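Side-chain contacts in 3-methyladenine DNA glycosylase (Helicobacter pylori, PDB 1PU6), which excises 3-methyladenine from alkylated DNA as a helix-hairpin-helix glycosylase of base excision repair: residues 18-21 / 22-26; 107-110 / 111-115; 135-138 / 139-143. All coordinates share one frame; numbering follows the deposited sequence.

Contact 1: residues 18-21 / 22-26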
# COMPACT_ATOMS: atom_id res chain seq x y z
N LYS A 18 -11.09 0.26 14.55
CA LYS A 18 -12.46 -0.18 14.90
C LYS A 18 -13.40 -0.21 13.68
O LYS A 18 -14.11 -1.20 13.48
CB LYS A 18 -13.09 0.67 16.05
N ASN A 19 -13.36 0.83 12.85
CA ASN A 19 -14.22 0.86 11.66
C ASN A 19 -13.55 0.49 10.32
O ASN A 19 -14.11 0.77 9.25
CB ASN A 19 -14.90 2.23 11.50
CG ASN A 19 -15.75 2.61 12.70
OD1 ASN A 19 -16.54 1.79 13.24
ND2 ASN A 19 -15.59 3.87 13.15
N ALA A 20 -12.35 -0.10 10.36
CA ALA A 20 -11.60 -0.40 9.15
C ALA A 20 -11.80 -1.84 8.68
O ALA A 20 -12.12 -2.72 9.49
CB ALA A 20 -10.11 -0.20 9.46
N PRO A 21 -11.60 -2.10 7.38
CA PRO A 21 -11.64 -3.49 6.89
C PRO A 21 -10.40 -4.34 7.39
O PRO A 21 -9.49 -3.80 7.96
CB PRO A 21 -11.64 -3.35 5.36
CG PRO A 21 -11.04 -1.98 5.07
CD PRO A 21 -11.38 -1.10 6.30
N ALA A 22 -10.46 -5.65 7.23
CA ALA A 22 -9.54 -6.61 7.86
C ALA A 22 -8.05 -6.35 7.56
O ALA A 22 -7.19 -6.62 8.40
CB ALA A 22 -9.86 -8.02 7.37
N TRP A 23 -7.76 -5.92 6.34
CA TRP A 23 -6.36 -5.62 5.95
C TRP A 23 -6.11 -4.09 5.89
O TRP A 23 -5.14 -3.67 5.30
CB TRP A 23 -6.00 -6.26 4.59
CG TRP A 23 -5.74 -7.77 4.65
CD1 TRP A 23 -6.66 -8.79 4.94
CD2 TRP A 23 -4.50 -8.43 4.37
NE1 TRP A 23 -6.03 -10.01 4.87
CE2 TRP A 23 -4.70 -9.82 4.55
CE3 TRP A 23 -3.22 -7.95 4.01
CZ2 TRP A 23 -3.66 -10.77 4.35
CZ3 TRP A 23 -2.16 -8.89 3.82
CH2 TRP A 23 -2.40 -10.28 4.00
N TRP A 24 -7.03 -3.29 6.48
CA TRP A 24 -7.02 -1.82 6.57
C TRP A 24 -7.27 -1.13 5.22
O TRP A 24 -8.19 -0.29 5.10
CB TRP A 24 -5.74 -1.27 7.23
CG TRP A 24 -5.71 0.25 7.26
CD1 TRP A 24 -6.51 1.09 8.03
CD2 TRP A 24 -4.87 1.09 6.49
NE1 TRP A 24 -6.20 2.40 7.76
CE2 TRP A 24 -5.17 2.43 6.84
CE3 TRP A 24 -3.83 0.85 5.57
CZ2 TRP A 24 -4.49 3.53 6.27
CZ3 TRP A 24 -3.16 1.95 5.02
CH2 TRP A 24 -3.48 3.27 5.39
N TRP A 25 -6.45 -1.47 4.21
CA TRP A 25 -6.60 -0.82 2.88
C TRP A 25 -7.97 -1.32 2.30
O TRP A 25 -8.21 -2.56 2.26
CB TRP A 25 -5.41 -1.30 2.01
CG TRP A 25 -5.17 -0.47 0.82
CD1 TRP A 25 -5.96 -0.33 -0.29
CD2 TRP A 25 -4.00 0.34 0.60
NE1 TRP A 25 -5.36 0.52 -1.19
CE2 TRP A 25 -4.15 0.95 -0.68
CE3 TRP A 25 -2.85 0.64 1.37
CZ2 TRP A 25 -3.19 1.84 -1.21
CZ3 TRP A 25 -1.88 1.52 0.84
CH2 TRP A 25 -2.07 2.11 -0.44
N PRO A 26 -8.84 -0.43 1.82
CA PRO A 26 -10.10 -0.88 1.20
C PRO A 26 -9.86 -1.69 -0.08
O PRO A 26 -9.03 -1.33 -0.91
CB PRO A 26 -10.89 0.43 0.90
CG PRO A 26 -9.96 1.51 1.13
CD PRO A 26 -8.66 1.04 1.79
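Pro21 and Trp24 hold the two ends of a type I beta turn, and the close packing lies between them. Trp24 N donates to Pro21 O at 2.9 Å with an N-H...O angle of 154°; the donor stands above the carbonyl plane instead of approaching within it. The proline ring folds back over the end of the turn, so that Pro21 CG lies 3.3 Å from Trp24 O. The same carbon faces the start of the next proline, with Pro21 CG 4.1 Å from Pro26 CA. A second, tighter bend overlaps its end: Trp24 has a positive phi of 70°, and Trp25 N reaches Trp23 O at 2.8 Å in a weak bond, the geometry of a classic gamma turn.

The rest of the contact is looser. The indole of Trp24 swings to the side of Ala20 because its CG lies anti to the backbone N (chi1 178°). There Ala20 CB meets the ring at its edge, near the ring plane, 4.1 Å from Trp24 CD1, a single apolar touch. Beyond it, NE1 of the indole is hydrogen-bonded to Glu208, and a bound beta-mercaptoethanol, probably from the crystallisation liquor, lies about 3 Å from the Trp24 side chain between nearest atoms. Pro21 and Ala22 are exposed to solvent, although Ala22 O accepts from both Gln197 and Arg201.

By contrast, Trp23 leans on helix 195-203 and Trp25 is buried against Phe45 and Tyr140. The paired turns thus send three successive indoles in different directions from a short length of backbone. The arrangement is a beta turn overlapped by a classic gamma turn, in the loop that joins helix 4-12 to helix 31-39 of this all-helical helix-hairpin-helix glycosylase.

Contact 2: residues 107-110 / 111-115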
# COMPACT_ATOMS: atom_id res chain seq x y z
N ASP A 107 5.84 -10.22 -18.14
CA ASP A 107 6.78 -11.01 -17.30
C ASP A 107 6.12 -12.09 -16.47
O ASP A 107 6.78 -13.10 -16.06
CB ASP A 107 7.62 -10.08 -16.43
CG ASP A 107 8.61 -9.28 -17.27
OD1 ASP A 107 9.19 -8.31 -16.71
OD2 ASP A 107 8.87 -9.53 -18.52
N PHE A 108 4.84 -11.89 -16.16
CA PHE A 108 4.14 -12.83 -15.28
C PHE A 108 2.89 -13.49 -15.86
O PHE A 108 2.33 -14.40 -15.24
CB PHE A 108 3.75 -12.11 -13.97
CG PHE A 108 4.93 -11.55 -13.24
CD1 PHE A 108 5.78 -12.39 -12.49
CD2 PHE A 108 5.20 -10.17 -13.29
CE1 PHE A 108 6.88 -11.88 -11.79
CE2 PHE A 108 6.34 -9.64 -12.61
CZ PHE A 108 7.18 -10.49 -11.85
N GLN A 109 2.41 -12.98 -17.00
CA GLN A 109 1.26 -13.51 -17.74
C GLN A 109 -0.10 -13.18 -17.14
O GLN A 109 -1.09 -12.99 -17.88
CB GLN A 109 1.43 -15.03 -18.08
CG GLN A 109 2.59 -15.29 -19.05
CD GLN A 109 3.99 -15.25 -18.41
OE1 GLN A 109 4.23 -15.85 -17.32
NE2 GLN A 109 4.94 -14.55 -19.09
N SER A 110 -0.19 -13.16 -15.81
CA SER A 110 -1.50 -12.90 -15.17
C SER A 110 -1.29 -12.20 -13.85
O SER A 110 -0.20 -12.26 -13.28
CB SER A 110 -2.21 -14.26 -14.88
OG SER A 110 -1.48 -15.10 -13.97
N PHE A 111 -2.34 -11.52 -13.39
CA PHE A 111 -2.30 -10.89 -12.08
C PHE A 111 -2.15 -11.98 -11.01
O PHE A 111 -1.44 -11.79 -10.02
CB PHE A 111 -3.58 -10.05 -11.83
CG PHE A 111 -3.57 -9.28 -10.57
CD1 PHE A 111 -2.55 -8.34 -10.32
CD2 PHE A 111 -4.58 -9.48 -9.60
CE1 PHE A 111 -2.54 -7.61 -9.11
CE2 PHE A 111 -4.58 -8.73 -8.40
CZ PHE A 111 -3.56 -7.80 -8.16
N GLU A 112 -2.79 -13.14 -11.18
CA GLU A 112 -2.66 -14.20 -10.18
C GLU A 112 -1.20 -14.67 -10.03
O GLU A 112 -0.71 -14.81 -8.91
CB GLU A 112 -3.53 -15.42 -10.57
CG GLU A 112 -3.45 -16.58 -9.57
CD GLU A 112 -4.62 -17.55 -9.70
OE1 GLU A 112 -5.43 -17.40 -10.66
OE2 GLU A 112 -4.73 -18.49 -8.86
N ASN A 113 -0.52 -14.91 -11.15
CA ASN A 113 0.88 -15.33 -11.07
C ASN A 113 1.77 -14.22 -10.55
O ASN A 113 2.70 -14.49 -9.77
CB ASN A 113 1.37 -15.84 -12.43
CG ASN A 113 2.70 -16.57 -12.33
OD1 ASN A 113 2.87 -17.53 -11.52
ND2 ASN A 113 3.65 -16.15 -13.18
N PHE A 114 1.47 -12.98 -10.95
CA PHE A 114 2.21 -11.82 -10.44
C PHE A 114 2.21 -11.81 -8.90
O PHE A 114 3.24 -11.57 -8.27
CB PHE A 114 1.55 -10.51 -11.01
CG PHE A 114 1.95 -9.22 -10.30
CD1 PHE A 114 3.10 -8.49 -10.68
CD2 PHE A 114 1.09 -8.66 -9.34
CE1 PHE A 114 3.41 -7.25 -10.04
CE2 PHE A 114 1.40 -7.45 -8.67
CZ PHE A 114 2.54 -6.72 -9.05
N LYS A 115 1.04 -12.03 -8.29
CA LYS A 115 0.96 -11.91 -6.85
C LYS A 115 1.87 -12.96 -6.20
O LYS A 115 2.39 -12.71 -5.14
CB LYS A 115 -0.48 -12.11 -6.32
CG LYS A 115 -1.43 -10.98 -6.63
CD LYS A 115 -2.82 -11.16 -5.97
CE LYS A 115 -3.74 -11.94 -6.82
NZ LYS A 115 -5.07 -12.18 -6.10
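Between Phe108 and Phe114, whose CA atoms come within 5.3 Å, the chain leaves helix 90-108 through Gln109, with positive phi, and re-enters helical geometry at Phe111. This is a tight two-residue link between helices 90-108 and 111-117, with Ser110 as the N-cap of the second. A chi1 of 62° sets the serine hydroxyl between its own backbone N and carbonyl carbon, from where Ser110 OG accepts from Asn113 N at 3.0 Å. One turn on, Phe114 N donates to Ser110 O at 3.0 Å, the first regular helical bond after the cap. The amides of Phe111 and Glu112, also in this first turn, are taken by the carboxylate of Glu66.

Asn113 ties the link back to the preceding helix. Its ND2 donates to Phe108 O at 3.0 Å, with the oxygen close to the amide plane of the asparagine. Ser110 N bonds to that oxygen as well, so the last carbonyl of helix 90-108 has two donors, the second of them weak.

On the buried side, Phe108 and Phe114 form an offset edge-to-face pair, centroids 5.7 Å apart and planes at 78°. Trp122 extends the aromatic cluster, touching both rings. Phe114 turns its edge toward the face of Phe108, and the closest approach of the two side chains is 3.7 Å, from Phe108 CD2 to Phe114 CD1.

Contact 3: residues 135-138 / 139-143; sequences DAIL and CYACA. Unlike the reference sequence in segment 139-143: Ala141 (reference Val).
With CG of Tyr140 anti to its carbonyl carbon (chi1 -63°), the ring is laid back along the helix toward Ala136, while SG of Cys139, trans to its amide nitrogen at -179°, is carried over one face of the same ring. Both belong to helix 131-141, the second helix of the helix-hairpin-helix unit that gives the family its name. The backbone of Ala136 lies at the edge of the phenol, and its CB is 4.2 Å from Tyr140 CD2. Above the ring, Cys139 SG stands 4.0 Å from the plane and over its centre. The hydroxyl end of Tyr140 is fixed separately, by a hydrogen bond to Ala200 O.

The backbone starts regularly, with Cys139 N donating to Asp135 O at 2.9 Å and Tyr140 N to Ala136 O at 2.8 Å. The spiral then widens into a pi-type turn. Ile137 O is shared by two amides, accepting from Ala141 N at 3.0 Å and, weakly, from Cys142 N, so one carbonyl serves two amides, neither with straight geometry, as the helix gives way to the loop that follows.

Charge lies only at the start of the segment: the buried carboxylate of Asp135 is held by Arg120 in a salt bridge and by Tyr167 and Gln171. Ile137, by contrast, packs on helix 31-39 through Leu34, Ala37 and Val38. The methyl Ile137 CG2 lies alongside the widened turn, 4.4 Å from Ala141 CB and 4.2 Å from Cys142 SG.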
# COMPACT_ATOMS: atom_id res chain seq x y z
N ASP A 135 6.26 -1.26 -1.93
CA ASP A 135 5.95 -2.08 -0.72
C ASP A 135 4.45 -2.18 -0.45
O ASP A 135 3.96 -3.23 0.04
CB ASP A 135 6.68 -1.49 0.46
CG ASP A 135 8.17 -1.78 0.41
OD1 ASP A 135 8.95 -1.09 1.11
OD2 ASP A 135 8.66 -2.64 -0.37
N ALA A 136 3.71 -1.11 -0.75
CA ALA A 136 2.25 -1.16 -0.57
C ALA A 136 1.62 -2.17 -1.53
O ALA A 136 0.67 -2.90 -1.18
CB ALA A 136 1.62 0.25 -0.76
N ILE A 137 2.17 -2.27 -2.76
CA ILE A 137 1.70 -3.32 -3.67
C ILE A 137 2.02 -4.71 -3.07
O ILE A 137 1.17 -5.62 -3.02
CB ILE A 137 2.36 -3.14 -5.07
CG1 ILE A 137 1.85 -1.85 -5.75
CG2 ILE A 137 2.14 -4.44 -5.96
CD1 ILE A 137 2.67 -1.42 -7.02
N LEU A 138 3.29 -4.90 -2.62
CA LEU A 138 3.67 -6.23 -2.06
C LEU A 138 2.79 -6.66 -0.86
O LEU A 138 2.33 -7.84 -0.77
CB LEU A 138 5.13 -6.26 -1.61
CG LEU A 138 6.10 -6.19 -2.78
CD1 LEU A 138 7.53 -5.92 -2.30
CD2 LEU A 138 6.08 -7.41 -3.70
N CYS A 139 2.56 -5.73 0.06
CA CYS A 139 1.74 -6.07 1.24
C CYS A 139 0.26 -6.13 0.92
O CYS A 139 -0.39 -7.17 1.11
CB CYS A 139 1.99 -5.00 2.37
SG CYS A 139 1.04 -5.36 3.83
N TYR A 140 -0.32 -5.02 0.43
CA TYR A 140 -1.77 -4.89 0.35
C TYR A 140 -2.40 -5.45 -0.92
O TYR A 140 -3.62 -5.63 -0.95
CB TYR A 140 -2.18 -3.40 0.46
CG TYR A 140 -1.78 -2.84 1.81
CD1 TYR A 140 -2.60 -3.10 2.95
CD2 TYR A 140 -0.66 -1.99 1.93
CE1 TYR A 140 -2.31 -2.54 4.20
CE2 TYR A 140 -0.33 -1.42 3.21
CZ TYR A 140 -1.17 -1.71 4.32
OH TYR A 140 -0.83 -1.19 5.53
N ALA A 141 -1.59 -5.68 -1.95
CA ALA A 141 -2.11 -6.40 -3.12
C ALA A 141 -1.66 -7.86 -3.14
O ALA A 141 -2.44 -8.68 -3.58
CB ALA A 141 -1.76 -5.71 -4.46
N CYS A 142 -0.44 -8.18 -2.70
CA CYS A 142 0.13 -9.55 -2.87
C CYS A 142 0.21 -10.39 -1.59
O CYS A 142 0.63 -11.57 -1.64
CB CYS A 142 1.54 -9.48 -3.50
SG CYS A 142 1.53 -8.55 -5.07
N ALA A 143 -0.15 -9.79 -0.46
CA ALA A 143 -0.08 -10.51 0.82
C ALA A 143 1.32 -11.01 1.22
O ALA A 143 1.44 -12.10 1.88
CB ALA A 143 -1.16 -11.66 0.90

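In the fold
Contact 3 is the buried one of the three, near the centre of the chain, and it touches both others, whereas contacts 1 and 2 stay about 10 Å apart at their nearest atoms. Contact 1 is a surface loop whose order comes from backbone turns; its indoles reach inward, Trp23 to Ala143 and Trp25 to Tyr140. Contact 2 is partly buried and more polar, built on a serine cap and an asparagine bond, yet its Phe114 packs against Ile137 and Cys142. Helix 31-39 receives side chains from contacts 2 and 3, and helix 120-124 does likewise, so these two contacts border a common hydrophobic core.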